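Local coordinates for protein beta-N-acetylglucosaminidase (PDB 3WO8) that probably hydrolyses terminal non-reducing N-acetyl-D-hexosamine residues of N-acetyl-beta-D-hexosaminides, as a glycoside hydrolase family 3 beta-N-acetylglucosaminidase from Thermotoga maritima, at residues A343-G348 against V456-K461; N28-E33 against D288-P293. All blocks are in the same frame, centred on the assembly; numbering follows the deposited sequence.

Contact 1. Residues A343-G348 against V456-K461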
loop_
_atom_site.group_PDB
_atom_site.type_symbol
_atom_site.label_atom_id
_atom_site.label_comp_id
_atom_site.label_asym_id
_atom_site.label_seq_id
_atom_site.Cartn_x
_atom_site.Cartn_y
_atom_site.Cartn_z
ATOM N N ALA B 343 15.010 14.850 11.564
ATOM C CA ALA B 343 15.685 15.568 10.483
ATOM C C ALA B 343 15.346 17.064 10.423
ATOM O O ALA B 343 15.909 17.809 9.592
ATOM C CB ALA B 343 15.394 14.889 9.150
ATOM N N VAL B 344 14.444 17.503 11.306
ATOM C CA VAL B 344 14.012 18.902 11.355
ATOM C C VAL B 344 14.799 19.740 12.387
ATOM O O VAL B 344 15.086 19.304 13.505
ATOM C CB VAL B 344 12.518 19.050 11.737
ATOM C CG1 VAL B 344 12.024 20.430 11.360
ATOM C CG2 VAL B 344 11.625 18.012 11.075
ATOM N N GLU B 345 15.109 20.958 11.980
ATOM C CA GLU B 345 15.737 21.977 12.810
ATOM C C GLU B 345 14.801 23.161 12.839
ATOM O O GLU B 345 14.285 23.529 11.778
ATOM C CB GLU B 345 17.045 22.459 12.171
ATOM C CG GLU B 345 18.261 21.570 12.420
ATOM C CD GLU B 345 19.366 21.794 11.396
ATOM O OE1 GLU B 345 19.070 22.299 10.288
ATOM O OE2 GLU B 345 20.531 21.437 11.694
ATOM N N PHE B 346 14.590 23.755 14.026
ATOM C CA PHE B 346 13.964 25.080 14.137
ATOM C C PHE B 346 15.035 26.142 14.287
ATOM O O PHE B 346 15.912 25.994 15.064
ATOM C CB PHE B 346 13.023 25.147 15.317
ATOM C CG PHE B 346 12.079 23.980 15.416
ATOM C CD1 PHE B 346 10.892 23.949 14.708
ATOM C CD2 PHE B 346 12.383 22.911 16.244
ATOM C CE1 PHE B 346 10.030 22.878 14.832
ATOM C CE2 PHE B 346 11.527 21.832 16.375
ATOM C CZ PHE B 346 10.352 21.819 15.660
ATOM N N LEU B 347 14.944 27.223 13.550
ATOM C CA LEU B 347 15.983 28.251 13.498
ATOM C C LEU B 347 15.404 29.661 13.735
ATOM O O LEU B 347 14.742 30.244 12.852
ATOM C CB LEU B 347 16.652 28.279 12.100
ATOM C CG LEU B 347 17.891 27.444 11.767
ATOM C CD1 LEU B 347 17.856 26.096 12.480
ATOM C CD2 LEU B 347 18.035 27.321 10.246
ATOM N N GLY B 348 15.713 30.236 14.893
ATOM C CA GLY B 348 15.361 31.635 15.175
ATOM C C GLY B 348 14.205 31.780 16.147
ATOM O O GLY B 348 13.771 32.883 16.409
ATOM N N VAL B 456 13.386 23.958 8.896
ATOM C CA VAL B 456 14.138 23.161 7.927
ATOM C C VAL B 456 13.692 21.732 8.089
ATOM O O VAL B 456 14.118 21.049 9.006
ATOM C CB VAL B 456 15.672 23.268 8.146
ATOM C CG1 VAL B 456 16.392 22.417 7.130
ATOM C CG2 VAL B 456 16.155 24.729 8.013
ATOM N N THR B 457 12.765 21.311 7.241
ATOM C CA THR B 457 12.400 19.886 7.138
ATOM C C THR B 457 13.404 19.354 6.153
ATOM O O THR B 457 14.111 20.138 5.453
ATOM C CB THR B 457 10.993 19.696 6.542
ATOM O OG1 THR B 457 10.886 20.430 5.314
ATOM C CG2 THR B 457 9.934 20.187 7.508
ATOM N N ARG B 458 13.492 18.064 5.982
ATOM C CA ARG B 458 14.268 17.713 4.763
ATOM C C ARG B 458 13.436 16.892 3.804
ATOM O O ARG B 458 13.888 15.905 3.268
ATOM C CB ARG B 458 15.595 17.069 5.146
ATOM C CG ARG B 458 16.654 18.093 5.506
ATOM C CD ARG B 458 17.662 17.522 6.494
ATOM N NE ARG B 458 18.747 18.483 6.656
ATOM C CZ ARG B 458 18.952 19.261 7.717
ATOM N NH1 ARG B 458 18.183 19.194 8.799
ATOM N NH2 ARG B 458 19.956 20.118 7.683
ATOM N N SER B 459 12.221 17.378 3.602
ATOM C CA SER B 459 11.122 16.628 3.066
ATOM C C SER B 459 9.984 17.593 2.759
ATOM O O SER B 459 9.769 18.563 3.472
ATOM C CB SER B 459 10.603 15.583 4.060
ATOM O OG SER B 459 10.450 14.330 3.453
ATOM N N THR B 460 9.291 17.309 1.660
ATOM C CA THR B 460 7.992 17.850 1.382
ATOM C C THR B 460 6.892 16.957 1.932
ATOM O O THR B 460 5.736 17.336 1.885
ATOM C CB THR B 460 7.781 17.926 -0.118
ATOM O OG1 THR B 460 7.943 16.623 -0.673
ATOM C CG2 THR B 460 8.810 18.898 -0.745
ATOM N N LYS B 461 7.251 15.801 2.489
ATOM C CA LYS B 461 6.260 14.852 2.928
ATOM C C LYS B 461 5.351 15.355 4.054
ATOM O O LYS B 461 5.754 16.100 4.938
ATOM C CB LYS B 461 6.865 13.470 3.290
ATOM C CG LYS B 461 7.753 12.786 2.235
ATOM C CD LYS B 461 7.228 12.731 0.810
ATOM C CE LYS B 461 6.640 11.377 0.462
ATOM N NZ LYS B 461 6.156 11.497 -0.936
#

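Contact 2. Residues N28-E33 against D288-P293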
loop_
_atom_site.group_PDB
_atom_site.type_symbol
_atom_site.label_atom_id
_atom_site.label_comp_id
_atom_site.label_asym_id
_atom_site.label_seq_id
_atom_site.Cartn_x
_atom_site.Cartn_y
_atom_site.Cartn_z
ATOM N N ASN B 28 -5.655 12.889 17.595
ATOM C CA ASN B 28 -5.594 14.251 18.059
ATOM C C ASN B 28 -5.481 14.274 19.565
ATOM O O ASN B 28 -5.427 13.225 20.192
ATOM C CB ASN B 28 -6.867 14.954 17.658
ATOM C CG ASN B 28 -8.077 14.157 18.019
ATOM O OD1 ASN B 28 -8.173 13.623 19.107
ATOM N ND2 ASN B 28 -8.989 14.035 17.085
ATOM N N GLU B 29 -5.496 15.474 20.147
ATOM C CA GLU B 29 -5.240 15.622 21.568
ATOM C C GLU B 29 -6.278 14.888 22.429
ATOM O O GLU B 29 -5.959 14.393 23.506
ATOM C CB GLU B 29 -5.127 17.106 21.926
ATOM C CG GLU B 29 -4.426 17.365 23.256
ATOM C CD GLU B 29 -3.002 16.841 23.289
ATOM O OE1 GLU B 29 -2.332 16.904 22.236
ATOM O OE2 GLU B 29 -2.553 16.371 24.361
ATOM N N GLU B 30 -7.511 14.787 21.951
ATOM C CA GLU B 30 -8.549 14.082 22.707
ATOM C C GLU B 30 -8.226 12.583 22.741
ATOM O O GLU B 30 -8.253 11.957 23.801
ATOM C CB GLU B 30 -9.934 14.337 22.086
ATOM C CG GLU B 30 -11.126 13.702 22.818
ATOM C CD GLU B 30 -12.450 13.942 22.096
ATOM O OE1 GLU B 30 -12.557 14.963 21.412
ATOM O OE2 GLU B 30 -13.387 13.133 22.192
ATOM N N VAL B 31 -7.881 12.036 21.573
ATOM C CA VAL B 31 -7.602 10.617 21.415
ATOM C C VAL B 31 -6.467 10.200 22.322
ATOM O O VAL B 31 -6.574 9.215 23.061
ATOM C CB VAL B 31 -7.262 10.272 19.957
ATOM C CG1 VAL B 31 -6.670 8.873 19.854
ATOM C CG2 VAL B 31 -8.501 10.367 19.077
ATOM N N LYS B 32 -5.387 10.963 22.263
ATOM C CA LYS B 32 -4.239 10.776 23.153
ATOM C C LYS B 32 -4.638 10.829 24.625
ATOM O O LYS B 32 -4.104 10.069 25.436
ATOM C CB LYS B 32 -3.176 11.846 22.930
ATOM C CG LYS B 32 -2.545 11.898 21.544
ATOM C CD LYS B 32 -1.227 12.678 21.589
ATOM C CE LYS B 32 -0.991 13.581 20.384
ATOM N NZ LYS B 32 0.376 14.164 20.450
ATOM N N GLU B 33 -5.563 11.725 24.970
ATOM C CA GLU B 33 -5.949 11.903 26.375
ATOM C C GLU B 33 -6.742 10.719 26.917
ATOM O O GLU B 33 -6.419 10.219 27.968
ATOM C CB GLU B 33 -6.663 13.239 26.587
ATOM C CG GLU B 33 -5.690 14.423 26.553
ATOM C CD GLU B 33 -6.358 15.813 26.474
ATOM O OE1 GLU B 33 -5.678 16.819 26.755
ATOM O OE2 GLU B 33 -7.554 15.934 26.123
ATOM N N ASP B 288 -16.703 3.316 18.962
ATOM C CA ASP B 288 -16.433 4.749 19.125
ATOM C C ASP B 288 -15.766 5.006 20.451
ATOM O O ASP B 288 -16.424 5.121 21.473
ATOM C CB ASP B 288 -17.755 5.510 19.075
ATOM C CG ASP B 288 -17.591 7.046 19.079
ATOM O OD1 ASP B 288 -16.475 7.578 19.364
ATOM O OD2 ASP B 288 -18.625 7.711 18.777
ATOM N N TYR B 289 -14.458 5.157 20.428
ATOM C CA TYR B 289 -13.688 5.368 21.633
ATOM C C TYR B 289 -14.234 6.394 22.579
ATOM O O TYR B 289 -13.813 6.444 23.736
ATOM C CB TYR B 289 -12.288 5.823 21.270
ATOM C CG TYR B 289 -12.194 7.290 20.904
ATOM C CD1 TYR B 289 -12.653 7.759 19.661
ATOM C CD2 TYR B 289 -11.626 8.217 21.792
ATOM C CE1 TYR B 289 -12.538 9.095 19.312
ATOM C CE2 TYR B 289 -11.513 9.559 21.454
ATOM C CZ TYR B 289 -11.970 9.998 20.215
ATOM O OH TYR B 289 -11.864 11.332 19.880
ATOM N N ARG B 290 -15.104 7.269 22.081
ATOM C CA ARG B 290 -15.702 8.334 22.917
ATOM C C ARG B 290 -16.651 7.804 23.993
ATOM O O ARG B 290 -16.731 8.386 25.078
ATOM C CB ARG B 290 -16.372 9.397 22.045
ATOM C CG ARG B 290 -15.349 10.242 21.299
ATOM C CD ARG B 290 -15.963 11.453 20.642
ATOM N NE ARG B 290 -17.169 11.084 19.905
ATOM C CZ ARG B 290 -17.290 11.032 18.580
ATOM N NH1 ARG B 290 -18.459 10.677 18.052
ATOM N NH2 ARG B 290 -16.273 11.340 17.777
ATOM N N ASN B 291 -17.305 6.672 23.713
ATOM C CA ASN B 291 -18.112 5.978 24.717
ATOM C C ASN B 291 -17.299 5.317 25.851
ATOM O O ASN B 291 -17.836 4.544 26.653
ATOM C CB ASN B 291 -18.981 4.923 24.031
ATOM C CG ASN B 291 -20.029 5.538 23.111
ATOM O OD1 ASN B 291 -20.740 6.462 23.489
ATOM N ND2 ASN B 291 -20.139 5.022 21.909
ATOM N N LEU B 292 -16.004 5.596 25.928
ATOM C CA LEU B 292 -15.173 4.850 26.860
ATOM C C LEU B 292 -15.420 5.314 28.254
ATOM O O LEU B 292 -15.747 4.494 29.105
ATOM C CB LEU B 292 -13.677 4.933 26.533
ATOM C CG LEU B 292 -12.787 3.993 27.362
ATOM C CD1 LEU B 292 -13.149 2.525 27.163
ATOM C CD2 LEU B 292 -11.319 4.202 27.039
ATOM N N PRO B 293 -15.289 6.632 28.495
ATOM C CA PRO B 293 -15.499 7.119 29.850
ATOM C C PRO B 293 -16.766 6.518 30.452
ATOM O O PRO B 293 -16.681 5.893 31.504
ATOM C CB PRO B 293 -15.618 8.638 29.667
ATOM C CG PRO B 293 -14.834 8.929 28.439
ATOM C CD PRO B 293 -15.161 7.760 27.545
#

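Contact 1. Residues A343-G348 against V456-K461
E345 and V456 face each other as an antiparallel hydrogen-bonded pair, and their two backbone bonds set the register: V456 N gives to E345 O at 3.0 Å, and E345 N gives to V456 O at 3.1 Å. The same V456 O also takes a CA-H...O contact from V344 CA at 3.2 Å. Two residues further along, a side chain takes over from the backbone. R458, extended from CG to NE, reaches back so that NH1 donates to A343 O at 2.8 Å, with that oxygen almost exactly in the guanidinium plane.

The charged pair is looser. E345 OE1 lies 3.5 Å from R458 NH2 in a salt bridge, near the guanidinium edge, with the carboxylate and guanidinium planes 68° apart. Swapping R458 for a methionine would probably leave E345 without this opposite charge and A343 O without its side-chain donor.

The two branches of V456 pack differently. CG1, anti to the backbone N (chi1 179°), lies over one face of the R458 guanidinium, offset toward its rim, while V456 CG2 is turned to L347 and meets its CD2 at 3.9 Å.

Beyond this, S459 OG and K461 NZ hydrogen-bond to P90 O and G78 O, respectively, of the second subunit. The pairing adds 345-347 as an antiparallel edge strand to the otherwise parallel sheet of the C-terminal alpha/beta domain.

Contact 2. Residues N28-E33 against D288-P293
V31 and Y289 mark the closest backbone approach, CA to CA 8.0 Å, between the first turn of helix 29-37 and the turn leading into helix 292-304. In this TIM barrel these helices follow the first and last strands of the barrel, 20-24 and 283-286, which are neighbours, so the contact joins the last strand-helix unit to the first. At that distance side chains do the joining. N28 caps its helix, OD1 accepting from V31 N at 2.9 Å, which fixes the start of the turn that carries E30 and V31.

The Y289 side chain spans the gap. With its CG between the backbone N and the carbonyl carbon (chi1 79°), the ring is directed at the first turn of helix 29-37, and it stacks with F24 of strand 20-24. V31 CG2 approaches the phenol end obliquely, 3.7 Å from Y289 CZ, and the two side chains cross at about a right angle.

E30 comes in from the surface. Its extended chain runs obliquely across Y289, the carboxylate turned 44° from the ring plane and OE2 3.3 Å from Y289 OH. R290 lays CG over one face of the Y289 ring, offset toward the rim, and its CD meets E30 OE2 at 3.4 Å.

Overall arrangement
The two contacts belong to different domains and come one after the other along the chain: 28-33 with 288-293 joins the first and last strand-helix units of the TIM barrel, and only then does the chain reach 343-348 and pair it with 456-461 in the C-terminal domain. Their centres are about 30 Å apart and their nearest atoms about 13 Å. One weak link runs from contact 2 toward the surroundings of contact 1: K32 NZ makes a long ion pair with E470 OE2 of helix 462-471, which begins just after K461. The dimer architecture is associated with the active site, so contact 1, at the subunit interface, is probably the more closely tied to it; no other chain touches contact 2.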